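Peptidoglycan hydrolase FlgJ (Sphingomonas sp. A1, PDB 3VWO) probably hydrolyses the peptidoglycan layer as a flagellum-specific muramidase, its C-terminal catalytic domain clearing the way for rod assembly in the periplasm. Local coordinates at residues T8-L19 and Y91-V102. Residues are numbered along the deposited sequence; the frame is centred on the assembly and turned at random.
Sequences TWPQAAKAAQSL and YEQAFQDYADLV
With CG anti to its own carbonyl carbon (chi1 -82°), Phe95 carries its ring off helix 91-102 and into helix 8-19, while the chi3 and chi4 bends of Lys14 curl the amine over Glu92. The result is a near-parallel helix pair in the lysozyme-like glycosyl hydrolase 73 domain: the axes approach to 8.7 Å and cross at -22°. Phe95 is a knob in the hole formed by Thr8, Gln11, Ala12 and Ala15. One ring face takes the backbone of helix 8-19, with Ala12 CA 3.6 Å above the plane and Gln11 C also over that face, both toward the rim. Around this ring, Ala12 CB touches CE1, Gln11 CB meets CD2, and Thr8 CB reaches CZ. Phe53 also meets the Phe95 ring, its plane turned by about 85°.

Small residues allow close approach further along: the CB atoms of Ala15 and Ala99 are 3.9 Å apart, and Ala15 CB also packs on Phe95 O. At Leu19 the branches part: CD1 touches Tyr98 CE2 (3.7 Å), the two side chains crossing at about a right angle, and CD2 lies near Ala99 O, with Val102 CG1 a looser neighbour at 4.3 Å. Tyr98 stacks with Phe53 and touches Phe120 and Leu124 of helix 117-127.

No hydrogen bond joins the two segments; of the 625 Å² buried between them, Phe95 and Leu19 give the largest shares. The charged contact lies at the more exposed margin, where the side chains of Glu92 and Lys14 cross at about a right angle. Their salt bridge is long, Lys14 NZ to Glu92 OE1 3.3 Å, and the amine lies alongside the glutamate chain instead of pointing straight at the carboxylate: Lys14 CE is as near to that oxygen, and Lys14 NZ is 3.2 Å from Glu92 CG.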
ATOM      1  N   THR A   8       2.401  11.198  -4.616  1.00 31.33           N
ATOM      2  CA  THR A   8       2.173  10.428  -3.399  1.00 24.84           C
ATOM      3  C   THR A   8       3.050  10.851  -2.224  1.00 30.94           C
ATOM      4  O   THR A   8       2.620  10.769  -1.072  1.00 30.17           O
ATOM      5  CB  THR A   8       2.312   8.915  -3.650  1.00 29.67           C
ATOM      6  OG1 THR A   8       3.630   8.625  -4.129  1.00 27.26           O
ATOM      7  CG2 THR A   8       1.287   8.458  -4.682  1.00 31.71           C
ATOM      8  N   TRP A   9       4.265  11.310  -2.509  1.00 26.94           N
ATOM      9  CA  TRP A   9       5.215  11.607  -1.420  1.00 31.80           C
ATOM     10  C   TRP A   9       4.690  12.554  -0.324  1.00 36.04           C
ATOM     11  O   TRP A   9       4.839  12.252   0.862  1.00 29.40           O
ATOM     12  CB  TRP A   9       6.582  12.072  -1.946  1.00 31.07           C
ATOM     13  CG  TRP A   9       7.687  11.909  -0.920  1.00 43.06           C
ATOM     14  CD1 TRP A   9       8.508  10.827  -0.764  1.00 41.72           C
ATOM     15  CD2 TRP A   9       8.072  12.849   0.094  1.00 44.67           C
ATOM     16  NE1 TRP A   9       9.382  11.037   0.278  1.00 38.56           N
ATOM     17  CE2 TRP A   9       9.134  12.272   0.819  1.00 42.96           C
ATOM     18  CE3 TRP A   9       7.623  14.123   0.455  1.00 48.04           C
ATOM     19  CZ2 TRP A   9       9.753  12.924   1.886  1.00 53.08           C
ATOM     20  CZ3 TRP A   9       8.239  14.770   1.511  1.00 49.28           C
ATOM     21  CH2 TRP A   9       9.292  14.169   2.216  1.00 48.87           C
ATOM     22  N   PRO A  10       4.084  13.696  -0.707  1.00 36.28           N
ATOM     23  CA  PRO A  10       3.547  14.585   0.333  1.00 39.99           C
ATOM     24  C   PRO A  10       2.556  13.898   1.272  1.00 43.79           C
ATOM     25  O   PRO A  10       2.678  14.025   2.488  1.00 39.99           O
ATOM     26  CB  PRO A  10       2.827  15.662  -0.478  1.00 45.27           C
ATOM     27  CG  PRO A  10       3.575  15.722  -1.742  1.00 41.07           C
ATOM     28  CD  PRO A  10       3.980  14.310  -2.044  1.00 43.34           C
ATOM     29  N   GLN A  11       1.595  13.169   0.711  1.00 43.92           N
ATOM     30  CA  GLN A  11       0.618  12.444   1.522  1.00 33.53           C
ATOM     31  C   GLN A  11       1.247  11.264   2.255  1.00 37.75           C
ATOM     32  O   GLN A  11       0.793  10.871   3.332  1.00 44.74           O
ATOM     33  CB  GLN A  11      -0.549  11.971   0.653  1.00 50.04           C
ATOM     34  CG  GLN A  11      -1.398  13.099   0.076  1.00 46.84           C
ATOM     35  CD  GLN A  11      -0.739  13.807  -1.093  1.00 56.35           C
ATOM     36  OE1 GLN A  11       0.240  13.319  -1.658  1.00 52.24           O
ATOM     37  NE2 GLN A  11      -1.272  14.968  -1.459  1.00 65.24           N
ATOM     38  N   ALA A  12       2.299  10.700   1.678  1.00 24.95           N
ATOM     39  CA  ALA A  12       3.004   9.608   2.328  1.00 27.32           C
ATOM     40  C   ALA A  12       3.690  10.137   3.584  1.00 38.91           C
ATOM     41  O   ALA A  12       3.716   9.473   4.619  1.00 33.35           O
ATOM     42  CB  ALA A  12       4.015   8.997   1.387  1.00 29.47           C
ATOM     43  N   ALA A  13       4.224  11.350   3.485  1.00 31.76           N
ATOM     44  CA  ALA A  13       4.931  11.985   4.601  1.00 37.52           C
ATOM     45  C   ALA A  13       4.103  12.080   5.890  1.00 38.58           C
ATOM     46  O   ALA A  13       4.583  11.727   6.974  1.00 37.01           O
ATOM     47  CB  ALA A  13       5.439  13.369   4.184  1.00 41.54           C
ATOM     48  N   LYS A  14       2.869  12.558   5.772  1.00 39.05           N
ATOM     49  CA  LYS A  14       1.979  12.703   6.924  1.00 30.44           C
ATOM     50  C   LYS A  14       1.673  11.370   7.603  1.00 40.91           C
ATOM     51  O   LYS A  14       1.753  11.251   8.829  1.00 34.33           O
ATOM     52  CB  LYS A  14       0.659  13.361   6.511  1.00 52.45           C
ATOM     53  CG  LYS A  14       0.787  14.481   5.495  1.00 57.03           C
ATOM     54  CD  LYS A  14      -0.537  15.223   5.335  1.00 59.10           C
ATOM     55  CE  LYS A  14      -1.654  14.298   4.873  1.00 64.10           C
ATOM     56  NZ  LYS A  14      -1.621  14.030   3.400  1.00 53.83           N
ATOM     57  N   ALA A  15       1.307  10.368   6.807  1.00 28.51           N
ATOM     58  CA  ALA A  15       0.989   9.050   7.354  1.00 27.81           C
ATOM     59  C   ALA A  15       2.243   8.372   7.893  1.00 27.48           C
ATOM     60  O   ALA A  15       2.197   7.636   8.885  1.00 31.61           O
ATOM     61  CB  ALA A  15       0.333   8.176   6.290  1.00 32.29           C
ATOM     62  N   ALA A  16       3.370   8.619   7.237  1.00 24.67           N
ATOM     63  CA  ALA A  16       4.621   8.001   7.663  1.00 28.63           C
ATOM     64  C   ALA A  16       5.004   8.450   9.062  1.00 35.68           C
ATOM     65  O   ALA A  16       5.505   7.656   9.863  1.00 27.92           O
ATOM     66  CB  ALA A  16       5.734   8.308   6.680  1.00 29.27           C
ATOM     67  N   GLN A  17       4.754   9.715   9.381  1.00 29.35           N
ATOM     68  CA  GLN A  17       5.117  10.186  10.719  1.00 35.71           C
ATOM     69  C   GLN A  17       4.208   9.594  11.803  1.00 35.04           C
ATOM     70  O   GLN A  17       4.648   9.380  12.940  1.00 32.98           O
ATOM     71  CB  GLN A  17       5.204  11.715  10.796  1.00 46.30           C
ATOM     72  CG  GLN A  17       3.925  12.438  11.181  1.00 52.19           C
ATOM     73  CD  GLN A  17       4.206  13.795  11.813  1.00 49.59           C
ATOM     74  OE1 GLN A  17       5.364  14.184  11.991  1.00 51.49           O
ATOM     75  NE2 GLN A  17       3.146  14.517  12.158  1.00 70.42           N
ATOM     76  N   SER A  18       2.963   9.294  11.440  1.00 27.58           N
ATOM     77  CA  SER A  18       2.022   8.654  12.354  1.00 31.99           C
ATOM     78  C   SER A  18       2.508   7.257  12.711  1.00 27.06           C
ATOM     79  O   SER A  18       2.208   6.737  13.788  1.00 25.49           O
ATOM     80  CB  SER A  18       0.625   8.558  11.726  1.00 35.02           C
ATOM     81  OG  SER A  18       0.073   9.839  11.505  1.00 52.47           O
ATOM     82  N   LEU A  19       3.260   6.658  11.794  1.00 27.67           N
ATOM     83  CA  LEU A  19       3.744   5.283  11.950  1.00 29.64           C
ATOM     84  C   LEU A  19       5.222   5.207  12.340  1.00 24.71           C
ATOM     85  O   LEU A  19       5.729   4.128  12.641  1.00 23.48           O
ATOM     86  CB  LEU A  19       3.513   4.503  10.650  1.00 27.25           C
ATOM     87  CG  LEU A  19       2.051   4.276  10.268  1.00 24.89           C
ATOM     88  CD1 LEU A  19       1.929   3.631   8.877  1.00 22.97           C
ATOM     89  CD2 LEU A  19       1.373   3.410  11.323  1.00 26.62           C
ATOM     90  N   TYR A  91      -5.626  10.938  -2.423  1.00 25.70           N
ATOM     91  CA  TYR A  91      -4.482  10.176  -1.923  1.00 33.64           C
ATOM     92  C   TYR A  91      -4.277  10.406  -0.426  1.00 31.83           C
ATOM     93  O   TYR A  91      -3.915   9.479   0.301  1.00 29.85           O
ATOM     94  CB  TYR A  91      -3.208  10.514  -2.704  1.00 32.70           C
ATOM     95  CG  TYR A  91      -3.202   9.961  -4.111  1.00 37.14           C
ATOM     96  CD1 TYR A  91      -3.611   8.658  -4.366  1.00 33.76           C
ATOM     97  CD2 TYR A  91      -2.816  10.748  -5.188  1.00 47.71           C
ATOM     98  CE1 TYR A  91      -3.620   8.148  -5.654  1.00 41.42           C
ATOM     99  CE2 TYR A  91      -2.824  10.247  -6.483  1.00 53.50           C
ATOM    100  CZ  TYR A  91      -3.227   8.945  -6.708  1.00 54.43           C
ATOM    101  OH  TYR A  91      -3.237   8.436  -7.989  1.00 47.51           O
ATOM    102  N   GLU A  92      -4.522  11.632   0.034  1.00 33.94           N
ATOM    103  CA  GLU A  92      -4.411  11.946   1.461  1.00 39.37           C
ATOM    104  C   GLU A  92      -5.296  11.040   2.305  1.00 36.02           C
ATOM    105  O   GLU A  92      -4.846  10.448   3.286  1.00 33.33           O
ATOM    106  CB  GLU A  92      -4.766  13.409   1.736  1.00 43.31           C
ATOM    107  CG  GLU A  92      -4.835  13.753   3.220  1.00 55.67           C
ATOM    108  CD  GLU A  92      -5.157  15.218   3.476  1.00 74.33           C
ATOM    109  OE1 GLU A  92      -4.253  15.959   3.919  1.00 71.15           O
ATOM    110  OE2 GLU A  92      -6.316  15.625   3.245  1.00 70.17           O
ATOM    111  N   GLN A  93      -6.558  10.929   1.906  1.00 33.13           N
ATOM    112  CA  GLN A  93      -7.509  10.087   2.613  1.00 34.98           C
ATOM    113  C   GLN A  93      -7.067   8.621   2.593  1.00 29.58           C
ATOM    114  O   GLN A  93      -7.217   7.908   3.588  1.00 27.79           O
ATOM    115  CB  GLN A  93      -8.897  10.245   1.989  1.00 32.80           C
ATOM    116  CG  GLN A  93     -10.019   9.692   2.829  1.00 42.88           C
ATOM    117  CD  GLN A  93     -11.375  10.146   2.340  1.00 48.38           C
ATOM    118  OE1 GLN A  93     -11.869   9.670   1.319  1.00 38.13           O
ATOM    119  NE2 GLN A  93     -11.982  11.082   3.062  1.00 53.87           N
ATOM    120  N   ALA A  94      -6.524   8.179   1.458  1.00 26.69           N
ATOM    121  CA  ALA A  94      -6.030   6.811   1.317  1.00 27.03           C
ATOM    122  C   ALA A  94      -4.872   6.525   2.284  1.00 23.48           C
ATOM    123  O   ALA A  94      -4.860   5.511   2.992  1.00 25.73           O
ATOM    124  CB  ALA A  94      -5.579   6.568  -0.105  1.00 23.30           C
ATOM    125  N   PHE A  95      -3.894   7.419   2.301  1.00 25.46           N
ATOM    126  CA  PHE A  95      -2.745   7.252   3.197  1.00 27.22           C
ATOM    127  C   PHE A  95      -3.148   7.296   4.673  1.00 30.38           C
ATOM    128  O   PHE A  95      -2.642   6.516   5.477  1.00 24.88           O
ATOM    129  CB  PHE A  95      -1.658   8.293   2.902  1.00 26.97           C
ATOM    130  CG  PHE A  95      -0.766   7.928   1.743  1.00 30.77           C
ATOM    131  CD1 PHE A  95       0.309   7.077   1.922  1.00 30.41           C
ATOM    132  CD2 PHE A  95      -1.005   8.439   0.475  1.00 32.28           C
ATOM    133  CE1 PHE A  95       1.134   6.740   0.865  1.00 26.47           C
ATOM    134  CE2 PHE A  95      -0.185   8.105  -0.590  1.00 33.69           C
ATOM    135  CZ  PHE A  95       0.886   7.253  -0.393  1.00 40.59           C
ATOM    136  N   GLN A  96      -4.062   8.198   5.024  1.00 30.96           N
ATOM    137  CA  GLN A  96      -4.552   8.291   6.398  1.00 31.14           C
ATOM    138  C   GLN A  96      -5.297   7.027   6.815  1.00 28.18           C
ATOM    139  O   GLN A  96      -5.196   6.589   7.963  1.00 28.20           O
ATOM    140  CB  GLN A  96      -5.466   9.505   6.570  1.00 30.99           C
ATOM    141  CG  GLN A  96      -4.771  10.846   6.399  1.00 44.44           C
ATOM    142  CD  GLN A  96      -4.197  11.383   7.695  1.00 70.88           C
ATOM    143  OE1 GLN A  96      -3.944  10.632   8.639  1.00 67.98           O
ATOM    144  NE2 GLN A  96      -3.996  12.695   7.749  1.00 85.81           N
ATOM    145  N   ASP A  97      -6.065   6.451   5.895  1.00 25.56           N
ATOM    146  CA  ASP A  97      -6.766   5.215   6.203  1.00 21.98           C
ATOM    147  C   ASP A  97      -5.766   4.081   6.413  1.00 21.65           C
ATOM    148  O   ASP A  97      -5.927   3.259   7.323  1.00 23.38           O
ATOM    149  CB  ASP A  97      -7.796   4.863   5.117  1.00 23.70           C
ATOM    150  CG  ASP A  97      -8.823   3.852   5.600  1.00 25.52           C
ATOM    151  OD1 ASP A  97      -9.181   3.905   6.796  1.00 25.82           O
ATOM    152  OD2 ASP A  97      -9.268   3.002   4.800  1.00 24.76           O
ATOM    153  N   TYR A  98      -4.715   4.049   5.594  1.00 20.19           N
ATOM    154  CA  TYR A  98      -3.664   3.036   5.734  1.00 22.10           C
ATOM    155  C   TYR A  98      -2.976   3.143   7.098  1.00 27.34           C
ATOM    156  O   TYR A  98      -2.763   2.133   7.771  1.00 23.00           O
ATOM    157  CB  TYR A  98      -2.632   3.156   4.607  1.00 25.29           C
ATOM    158  CG  TYR A  98      -1.360   2.348   4.823  1.00 25.11           C
ATOM    159  CD1 TYR A  98      -1.277   1.018   4.427  1.00 26.20           C
ATOM    160  CD2 TYR A  98      -0.242   2.923   5.414  1.00 28.72           C
ATOM    161  CE1 TYR A  98      -0.109   0.282   4.621  1.00 23.97           C
ATOM    162  CE2 TYR A  98       0.918   2.199   5.614  1.00 29.68           C
ATOM    163  CZ  TYR A  98       0.981   0.882   5.212  1.00 25.83           C
ATOM    164  OH  TYR A  98       2.144   0.172   5.411  1.00 30.21           O
ATOM    165  N   ALA A  99      -2.624   4.361   7.496  1.00 24.09           N
ATOM    166  CA  ALA A  99      -1.972   4.563   8.798  1.00 22.98           C
ATOM    167  C   ALA A  99      -2.907   4.177   9.929  1.00 24.53           C
ATOM    168  O   ALA A  99      -2.468   3.672  10.957  1.00 27.02           O
ATOM    169  CB  ALA A  99      -1.510   6.008   8.968  1.00 26.29           C
ATOM    170  N   ASP A 100      -4.199   4.427   9.745  1.00 25.40           N
ATOM    171  CA  ASP A 100      -5.171   4.053  10.759  1.00 28.01           C
ATOM    172  C   ASP A 100      -5.211   2.542  10.922  1.00 33.93           C
ATOM    173  O   ASP A 100      -5.163   2.030  12.038  1.00 27.79           O
ATOM    174  CB  ASP A 100      -6.565   4.581  10.406  1.00 27.18           C
ATOM    175  CG  ASP A 100      -7.605   4.200  11.440  1.00 41.67           C
ATOM    176  OD1 ASP A 100      -7.572   4.772  12.549  1.00 46.82           O
ATOM    177  OD2 ASP A 100      -8.443   3.318  11.157  1.00 41.26           O
ATOM    178  N   LEU A 101      -5.296   1.835   9.795  1.00 27.88           N
ATOM    179  CA  LEU A 101      -5.346   0.379   9.786  1.00 21.74           C
ATOM    180  C   LEU A 101      -4.088  -0.256  10.371  1.00 24.65           C
ATOM    181  O   LEU A 101      -4.161  -1.065  11.303  1.00 28.65           O
ATOM    182  CB  LEU A 101      -5.532  -0.117   8.344  1.00 22.08           C
ATOM    183  CG  LEU A 101      -5.753  -1.621   8.184  1.00 35.04           C
ATOM    184  CD1 LEU A 101      -6.820  -2.108   9.154  1.00 47.56           C
ATOM    185  CD2 LEU A 101      -6.163  -1.946   6.759  1.00 39.43           C
ATOM    186  N   VAL A 102      -2.933   0.099   9.819  1.00 24.61           N
ATOM    187  CA  VAL A 102      -1.669  -0.488  10.261  1.00 22.12           C
ATOM    188  C   VAL A 102      -1.309  -0.037  11.686  1.00 31.03           C
ATOM    189  O   VAL A 102      -0.799  -0.818  12.495  1.00 27.14           O
ATOM    190  CB  VAL A 102      -0.528  -0.137   9.283  1.00 28.50           C
ATOM    191  CG1 VAL A 102       0.818  -0.545   9.859  1.00 28.73           C
ATOM    192  CG2 VAL A 102      -0.761  -0.810   7.929  1.00 22.81           C
TER